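EF-P arginine 32 rhamnosyl-transferase (PDB 5NV8) is a rhamnosyltransferase of the EarP family, a glycosyltransferase of the two-domain GT-B type, modelled here with 2'-deoxy-thymidine-beta-L-rhamnose. Local coordinates at residues Arg291-Met299 against Gln362-Ala373; Leu315-Arg323 against Leu334-Met343. One frame throughout, in Å; residues are numbered along the deposited sequence.

Contact 1 is buried: helix 358-373 crosses the end of helix 287-295 and the turn that leads into strand 299-302. Contact 2 lies farther from the centre of the chain and is only partly buried. It pairs two nearly antiparallel helices, 315-322 and 328-343, and in sequence it is nested inside the loop that contact 1 closes. The chemistry differs accordingly. Contact 1 relies on small residues, backbone carbonyls and one indole-to-amide bond, whereas contact 2 has an aromatic cluster on its inner side and an ion pair on its more exposed side. They meet at Tyr322, whose ring makes edge-to-face pairs with His364 and Trp368.

Contact 1 (Arg291-Met299 against Gln362-Ala373); sequences RAQWAGQPM and QQHARLWGARQA
Gln362 opens the contact with its CA and CG, which rest against Pro298 CG on the first segment. Its carbonyl also shares a water with Gly296 O, at 2.7 Å from the latter atom. One turn on, Ala365 points its methyl into the bend after helix 291-295, with CB 3.3 Å from Gly296 O and about as close to Gln297 O. Gly296 leaves the helix there with a positive phi of 81°, and its CA lies 4.5 Å from the CA of Arg366. The Arg366 chain, bent at chi2 and chi3, lays CD 3.2 Å from Gly296 O.

Trp368 makes the direct polar link. Its NE1 donates to an in-plane lone pair of Gln293 OE1 at 2.7 Å; the bond is somewhat bent (150°), with OE1 a little out of the indole plane. Gln293 NE2 is held by Phe289 O. Gly369 lets the helices approach, its CA 3.9 Å from Gln293 O. Its own carbonyl meets the edge of the Trp294 ring, whose CZ3 also reaches Gln372 CB and, at 3.8 Å, Ala373 CB; Leu164 O accepts a hydrogen bond from Trp294 NE1. The first segment belongs to a beta-alpha-beta crossover between parallel strands 280-284 and 299-302. Helix 358-373 packs across the end of that crossover helix, consistent with the Rossmann-like C-terminal domain of a GT-B glycosyltransferase.

Contact 2 (Leu315-Arg323 against Leu334-Met343); sequences LEAFLAHYR and LLGLWRAWNM
Trp338 is the main knob of the contact, its side chain set into a hole formed by Leu315, Phe318, Leu319 and Tyr322. With CG anti to the carbonyl carbon (chi1 -77°), the indole leans across to the other helix. Leu319 CD2 comes to 3.9 Å from Trp338 CE3, while Leu315 CD2 approaches that same atom at the indole edge. Phe318 meets it with CE2, 3.3 Å from Trp338 CZ3; the two planes are 27° apart but slid so far that they barely overlap. Tyr322 sits obliquely to the indole and completes the aromatic cluster. One turn earlier on the second helix, Leu334 CD2 packs 4.0 Å from Tyr322 CD2.

The ionic part lies on the more exposed side. Arg339, extended from CG to NE, grips Glu316 side-on: NE and NH2 both donate to Glu316 OE1, the NH2 bond measuring 2.6 Å. OE1 lies in the guanidinium plane, although the carboxylate itself is turned 46° from it. A weaker bond runs from NE to OE2. Leu335 packs beside this pair, with CD2 over one face of the Arg339 guanidinium, offset toward its edge, and also 3.3 Å from NH1 of Arg323, over a face of that group too. Arg323 NE is held by Asp331 in a salt bridge.

Arg323 NH1 and Arg339 NH2 are 4.8 Å apart, and the carboxylates of Asp331 and Glu316 would offset that like charge. The buried knob packing needs no charge, whereas the salt bridge, between partly exposed side chains, is probably more sensitive to ionic conditions.

Contact 1 (Arg291-Met299 against Gln362-Ala373)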
# COMPACT_ATOMS: atom_id res chain seq x y z
N ARG A 291 -3.25 1.71 -0.93
CA ARG A 291 -3.84 1.46 0.39
C ARG A 291 -3.23 2.36 1.45
O ARG A 291 -3.95 2.87 2.32
CB ARG A 291 -3.65 -0.01 0.76
CG ARG A 291 -4.50 -0.97 -0.05
CD ARG A 291 -5.92 -1.00 0.48
NE ARG A 291 -6.86 -0.38 -0.44
CZ ARG A 291 -8.17 -0.36 -0.25
NH1 ARG A 291 -8.70 -0.92 0.84
NH2 ARG A 291 -8.96 0.22 -1.14
N ALA A 292 -1.92 2.58 1.40
CA ALA A 292 -1.28 3.45 2.37
C ALA A 292 -1.66 4.91 2.15
O ALA A 292 -1.63 5.70 3.10
CB ALA A 292 0.24 3.28 2.32
N GLN A 293 -2.00 5.28 0.92
CA GLN A 293 -2.47 6.64 0.67
C GLN A 293 -3.83 6.88 1.32
O GLN A 293 -4.07 7.94 1.91
CB GLN A 293 -2.52 6.92 -0.84
CG GLN A 293 -1.15 6.97 -1.51
CD GLN A 293 -1.22 7.15 -3.01
OE1 GLN A 293 -1.62 8.21 -3.51
NE2 GLN A 293 -0.82 6.12 -3.75
N TRP A 294 -4.73 5.89 1.25
CA TRP A 294 -5.99 5.98 1.97
C TRP A 294 -5.80 5.93 3.48
O TRP A 294 -6.64 6.45 4.21
CB TRP A 294 -6.95 4.86 1.53
CG TRP A 294 -7.23 4.81 0.05
CD1 TRP A 294 -7.24 3.70 -0.74
CD2 TRP A 294 -7.56 5.91 -0.82
NE1 TRP A 294 -7.55 4.03 -2.03
CE2 TRP A 294 -7.75 5.38 -2.11
CE3 TRP A 294 -7.72 7.29 -0.63
CZ2 TRP A 294 -8.08 6.18 -3.20
CZ3 TRP A 294 -8.04 8.08 -1.71
CH2 TRP A 294 -8.22 7.52 -2.98
N ALA A 295 -4.71 5.31 3.95
CA ALA A 295 -4.44 5.27 5.39
C ALA A 295 -4.21 6.67 5.96
O ALA A 295 -4.48 6.89 7.15
CB ALA A 295 -3.24 4.38 5.67
N GLY A 296 -3.71 7.60 5.16
CA GLY A 296 -3.57 8.98 5.58
C GLY A 296 -2.35 9.30 6.43
O GLY A 296 -2.20 10.46 6.84
N GLN A 297 -1.48 8.33 6.70
CA GLN A 297 -0.28 8.57 7.49
C GLN A 297 0.93 8.79 6.59
O GLN A 297 0.90 8.45 5.41
CB GLN A 297 -0.02 7.38 8.43
CG GLN A 297 -1.22 6.96 9.24
CD GLN A 297 -1.49 7.89 10.41
OE1 GLN A 297 -2.07 8.97 10.23
NE2 GLN A 297 -1.09 7.48 11.60
N PRO A 298 2.00 9.39 7.11
CA PRO A 298 3.24 9.52 6.32
C PRO A 298 3.69 8.15 5.82
O PRO A 298 3.60 7.15 6.52
CB PRO A 298 4.23 10.11 7.32
CG PRO A 298 3.39 10.89 8.26
CD PRO A 298 2.10 10.12 8.40
N MET A 299 4.18 8.12 4.58
CA MET A 299 4.41 6.86 3.90
C MET A 299 5.69 6.92 3.07
O MET A 299 6.31 7.97 2.91
CB MET A 299 3.23 6.48 3.00
CG MET A 299 2.67 7.65 2.21
SD MET A 299 1.13 7.24 1.39
CE MET A 299 1.68 5.92 0.32
N GLN A 362 2.77 14.93 8.40
CA GLN A 362 1.54 14.31 8.89
C GLN A 362 0.31 14.95 8.25
O GLN A 362 -0.59 14.24 7.76
CB GLN A 362 1.47 14.43 10.41
CG GLN A 362 2.40 13.50 11.17
CD GLN A 362 2.16 13.56 12.67
OE1 GLN A 362 3.00 14.06 13.42
NE2 GLN A 362 1.02 13.05 13.11
N GLN A 363 0.25 16.28 8.25
CA GLN A 363 -0.89 16.97 7.65
C GLN A 363 -0.93 16.77 6.14
O GLN A 363 -2.01 16.64 5.56
CB GLN A 363 -0.84 18.46 8.00
CG GLN A 363 -2.16 19.20 7.85
CD GLN A 363 -3.10 19.00 9.03
OE1 GLN A 363 -3.47 17.88 9.36
NE2 GLN A 363 -3.48 20.10 9.67
N HIS A 364 0.24 16.73 5.50
CA HIS A 364 0.29 16.55 4.06
C HIS A 364 -0.26 15.19 3.64
O HIS A 364 -0.94 15.08 2.62
CB HIS A 364 1.73 16.71 3.56
CG HIS A 364 1.86 16.73 2.07
ND1 HIS A 364 1.56 17.84 1.32
CD2 HIS A 364 2.26 15.78 1.20
CE1 HIS A 364 1.76 17.57 0.04
NE2 HIS A 364 2.19 16.33 -0.06
N ALA A 365 0.02 14.15 4.43
CA ALA A 365 -0.48 12.82 4.10
C ALA A 365 -2.00 12.75 4.24
O ALA A 365 -2.67 12.09 3.44
CB ALA A 365 0.19 11.78 4.98
N ARG A 366 -2.56 13.42 5.25
CA ARG A 366 -4.01 13.47 5.40
C ARG A 366 -4.66 14.22 4.25
O ARG A 366 -5.68 13.78 3.71
CB ARG A 366 -4.39 14.12 6.74
CG ARG A 366 -3.83 13.43 7.96
CD ARG A 366 -4.56 12.13 8.24
NE ARG A 366 -6.00 12.33 8.37
CZ ARG A 366 -6.83 11.44 8.89
NH1 ARG A 366 -6.37 10.28 9.33
NH2 ARG A 366 -8.13 11.71 8.97
N LEU A 367 -4.08 15.36 3.87
CA LEU A 367 -4.68 16.18 2.82
C LEU A 367 -4.65 15.49 1.46
O LEU A 367 -5.54 15.70 0.64
CB LEU A 367 -3.97 17.53 2.75
CG LEU A 367 -4.23 18.47 3.93
CD1 LEU A 367 -3.06 19.42 4.16
CD2 LEU A 367 -5.52 19.25 3.71
N TRP A 368 -3.63 14.66 1.20
CA TRP A 368 -3.57 13.95 -0.07
C TRP A 368 -4.66 12.90 -0.17
O TRP A 368 -5.30 12.75 -1.22
CB TRP A 368 -2.20 13.31 -0.26
CG TRP A 368 -2.10 12.54 -1.54
CD1 TRP A 368 -2.28 11.20 -1.71
CD2 TRP A 368 -1.82 13.07 -2.84
NE1 TRP A 368 -2.12 10.85 -3.03
CE2 TRP A 368 -1.84 11.99 -3.75
CE3 TRP A 368 -1.55 14.35 -3.33
CZ2 TRP A 368 -1.60 12.15 -5.11
CZ3 TRP A 368 -1.31 14.51 -4.69
CH2 TRP A 368 -1.34 13.41 -5.56
N GLY A 369 -4.89 12.15 0.91
CA GLY A 369 -5.95 11.15 0.89
C GLY A 369 -7.32 11.75 0.70
O GLY A 369 -8.14 11.22 -0.05
N ALA A 370 -7.59 12.87 1.38
CA ALA A 370 -8.89 13.53 1.23
C ALA A 370 -9.06 14.10 -0.17
O ALA A 370 -10.15 14.03 -0.75
CB ALA A 370 -9.04 14.63 2.28
N ARG A 371 -8.00 14.69 -0.73
CA ARG A 371 -8.06 15.20 -2.09
C ARG A 371 -8.26 14.07 -3.10
O ARG A 371 -9.06 14.19 -4.03
CB ARG A 371 -6.80 15.99 -2.42
CG ARG A 371 -6.59 16.28 -3.90
CD ARG A 371 -5.17 16.75 -4.17
NE ARG A 371 -4.60 16.12 -5.36
CZ ARG A 371 -4.48 16.71 -6.54
NH1 ARG A 371 -4.89 17.96 -6.70
NH2 ARG A 371 -3.95 16.06 -7.56
N GLN A 372 -7.54 12.96 -2.92
CA GLN A 372 -7.66 11.84 -3.85
C GLN A 372 -9.04 11.22 -3.80
O GLN A 372 -9.61 10.87 -4.84
CB GLN A 372 -6.58 10.80 -3.56
CG GLN A 372 -5.24 11.07 -4.24
CD GLN A 372 -5.40 11.66 -5.64
OE1 GLN A 372 -5.69 10.94 -6.60
NE2 GLN A 372 -5.19 12.97 -5.76
N ALA A 373 -9.61 11.08 -2.60
CA ALA A 373 -10.91 10.43 -2.46
C ALA A 373 -12.06 11.27 -2.98
O ALA A 373 -13.17 10.75 -3.12
CB ALA A 373 -11.16 10.08 -0.99
O HOH W 1 -4.27 9.05 9.23
O HOH W 2 -1.00 11.74 8.90
O HOH W 3 -0.11 11.46 11.69

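Contact 2 (Leu315-Arg323 against Leu334-Met343)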
# COMPACT_ATOMS: atom_id res chain seq x y z
N LEU A 315 8.69 7.28 -10.65
CA LEU A 315 8.70 7.75 -9.28
C LEU A 315 8.53 9.27 -9.22
O LEU A 315 7.63 9.77 -8.53
CB LEU A 315 10.01 7.30 -8.60
CG LEU A 315 10.33 7.57 -7.13
CD1 LEU A 315 10.91 8.95 -6.90
CD2 LEU A 315 9.07 7.38 -6.30
N GLU A 316 9.34 10.01 -9.98
CA GLU A 316 9.25 11.47 -9.93
C GLU A 316 7.94 11.98 -10.52
O GLU A 316 7.47 13.06 -10.13
CB GLU A 316 10.46 12.09 -10.64
CG GLU A 316 11.80 11.42 -10.32
CD GLU A 316 12.54 12.06 -9.15
OE1 GLU A 316 12.11 13.15 -8.68
OE2 GLU A 316 13.54 11.48 -8.68
N ALA A 317 7.34 11.24 -11.45
CA ALA A 317 6.02 11.63 -11.95
C ALA A 317 4.98 11.53 -10.84
O ALA A 317 4.00 12.29 -10.85
CB ALA A 317 5.61 10.79 -13.15
N PHE A 318 5.17 10.63 -9.88
CA PHE A 318 4.25 10.59 -8.74
C PHE A 318 4.47 11.78 -7.82
O PHE A 318 3.51 12.36 -7.30
CB PHE A 318 4.41 9.29 -7.97
CG PHE A 318 3.60 9.26 -6.71
CD1 PHE A 318 2.22 9.35 -6.77
CD2 PHE A 318 4.21 9.18 -5.48
CE1 PHE A 318 1.46 9.34 -5.62
CE2 PHE A 318 3.46 9.17 -4.32
CZ PHE A 318 2.08 9.25 -4.39
N LEU A 319 5.73 12.17 -7.60
CA LEU A 319 6.01 13.25 -6.65
C LEU A 319 5.60 14.61 -7.19
O LEU A 319 5.43 15.54 -6.39
CB LEU A 319 7.49 13.28 -6.29
CG LEU A 319 8.11 12.04 -5.67
CD1 LEU A 319 9.60 12.06 -5.94
CD2 LEU A 319 7.82 11.97 -4.18
N ALA A 320 5.46 14.77 -8.50
CA ALA A 320 5.11 16.07 -9.06
C ALA A 320 3.77 16.56 -8.51
O ALA A 320 3.61 17.75 -8.22
CB ALA A 320 5.08 16.01 -10.58
N HIS A 321 2.81 15.65 -8.35
CA HIS A 321 1.55 16.00 -7.69
C HIS A 321 1.64 15.90 -6.17
O HIS A 321 1.00 16.69 -5.47
CB HIS A 321 0.42 15.09 -8.17
CG HIS A 321 0.49 14.72 -9.62
ND1 HIS A 321 1.29 13.70 -10.09
CD2 HIS A 321 -0.14 15.24 -10.70
CE1 HIS A 321 1.15 13.60 -11.40
NE2 HIS A 321 0.29 14.52 -11.79
N TYR A 322 2.43 14.96 -5.66
CA TYR A 322 2.44 14.68 -4.22
C TYR A 322 3.08 15.81 -3.42
O TYR A 322 2.72 16.01 -2.26
CB TYR A 322 3.17 13.36 -3.95
CG TYR A 322 2.82 12.73 -2.62
CD1 TYR A 322 1.56 12.20 -2.38
CD2 TYR A 322 3.76 12.65 -1.60
CE1 TYR A 322 1.24 11.62 -1.17
CE2 TYR A 322 3.45 12.07 -0.38
CZ TYR A 322 2.19 11.55 -0.17
OH TYR A 322 1.87 10.97 1.03
N ARG A 323 4.01 16.54 -4.01
CA ARG A 323 4.83 17.51 -3.29
C ARG A 323 4.27 18.93 -3.32
O ARG A 323 4.91 19.84 -2.78
CB ARG A 323 6.25 17.52 -3.87
CG ARG A 323 6.37 18.36 -5.14
CD ARG A 323 7.70 18.17 -5.82
NE ARG A 323 8.57 19.32 -5.61
CZ ARG A 323 9.75 19.48 -6.20
NH1 ARG A 323 10.19 18.57 -7.05
NH2 ARG A 323 10.47 20.57 -5.95
N LEU A 334 11.03 15.56 1.63
CA LEU A 334 10.25 14.47 1.07
C LEU A 334 10.87 13.94 -0.22
O LEU A 334 10.82 12.73 -0.47
CB LEU A 334 8.81 14.94 0.83
CG LEU A 334 7.95 14.20 -0.20
CD1 LEU A 334 7.51 12.85 0.34
CD2 LEU A 334 6.74 15.05 -0.56
N LEU A 335 11.47 14.81 -1.03
CA LEU A 335 12.17 14.36 -2.22
C LEU A 335 13.40 13.53 -1.85
O LEU A 335 13.64 12.47 -2.44
CB LEU A 335 12.58 15.55 -3.08
CG LEU A 335 11.65 15.99 -4.20
CD1 LEU A 335 10.30 16.45 -3.65
CD2 LEU A 335 12.29 17.10 -5.02
N GLY A 336 14.18 14.00 -0.88
CA GLY A 336 15.35 13.25 -0.46
C GLY A 336 15.01 11.92 0.20
O GLY A 336 15.79 10.98 0.13
N LEU A 337 13.84 11.84 0.82
CA LEU A 337 13.42 10.60 1.47
C LEU A 337 13.05 9.54 0.45
O LEU A 337 13.49 8.39 0.53
CB LEU A 337 12.25 10.86 2.42
CG LEU A 337 11.85 9.69 3.34
CD1 LEU A 337 13.07 9.02 3.98
CD2 LEU A 337 10.83 10.12 4.38
N TRP A 338 12.21 9.91 -0.52
CA TRP A 338 11.66 8.93 -1.45
C TRP A 338 12.67 8.54 -2.53
O TRP A 338 12.73 7.38 -2.94
CB TRP A 338 10.38 9.48 -2.07
CG TRP A 338 9.20 9.42 -1.15
CD1 TRP A 338 9.16 9.81 0.16
CD2 TRP A 338 7.89 8.94 -1.47
NE1 TRP A 338 7.90 9.60 0.67
CE2 TRP A 338 7.10 9.07 -0.31
CE3 TRP A 338 7.31 8.42 -2.63
CZ2 TRP A 338 5.76 8.70 -0.27
CZ3 TRP A 338 5.98 8.05 -2.59
CH2 TRP A 338 5.22 8.19 -1.41
N ARG A 339 13.47 9.50 -3.00
CA ARG A 339 14.49 9.18 -3.99
C ARG A 339 15.56 8.26 -3.40
O ARG A 339 16.05 7.35 -4.08
CB ARG A 339 15.13 10.46 -4.53
CG ARG A 339 14.24 11.27 -5.44
CD ARG A 339 14.83 12.64 -5.71
NE ARG A 339 14.08 13.37 -6.73
CZ ARG A 339 14.28 14.65 -7.03
NH1 ARG A 339 15.22 15.34 -6.40
NH2 ARG A 339 13.55 15.23 -7.98
N ALA A 340 15.91 8.48 -2.13
CA ALA A 340 16.95 7.67 -1.49
C ALA A 340 16.55 6.21 -1.39
O ALA A 340 17.37 5.31 -1.63
CB ALA A 340 17.27 8.24 -0.11
N TRP A 341 15.28 5.94 -1.05
CA TRP A 341 14.77 4.58 -0.95
C TRP A 341 14.71 3.87 -2.30
O TRP A 341 14.55 2.65 -2.33
CB TRP A 341 13.39 4.61 -0.29
CG TRP A 341 12.88 3.28 0.22
CD1 TRP A 341 11.70 2.68 -0.10
CD2 TRP A 341 13.53 2.41 1.15
NE1 TRP A 341 11.57 1.49 0.57
CE2 TRP A 341 12.69 1.30 1.35
CE3 TRP A 341 14.75 2.46 1.84
CZ2 TRP A 341 13.02 0.24 2.20
CZ3 TRP A 341 15.08 1.41 2.69
CH2 TRP A 341 14.22 0.32 2.86
N ASN A 342 14.83 4.61 -3.40
CA ASN A 342 14.73 4.03 -4.73
C ASN A 342 15.97 4.23 -5.60
O ASN A 342 16.09 3.57 -6.63
CB ASN A 342 13.51 4.60 -5.48
CG ASN A 342 12.19 4.17 -4.87
OD1 ASN A 342 11.76 3.03 -5.01
ND2 ASN A 342 11.53 5.10 -4.18
N MET A 343 16.89 5.12 -5.20
CA MET A 343 18.08 5.41 -6.01
C MET A 343 19.37 5.29 -5.20
O MET A 343 20.41 5.80 -5.64
CB MET A 343 17.97 6.79 -6.65
CG MET A 343 16.59 7.11 -7.20
SD MET A 343 16.36 8.84 -7.68
CE MET A 343 17.91 9.18 -8.51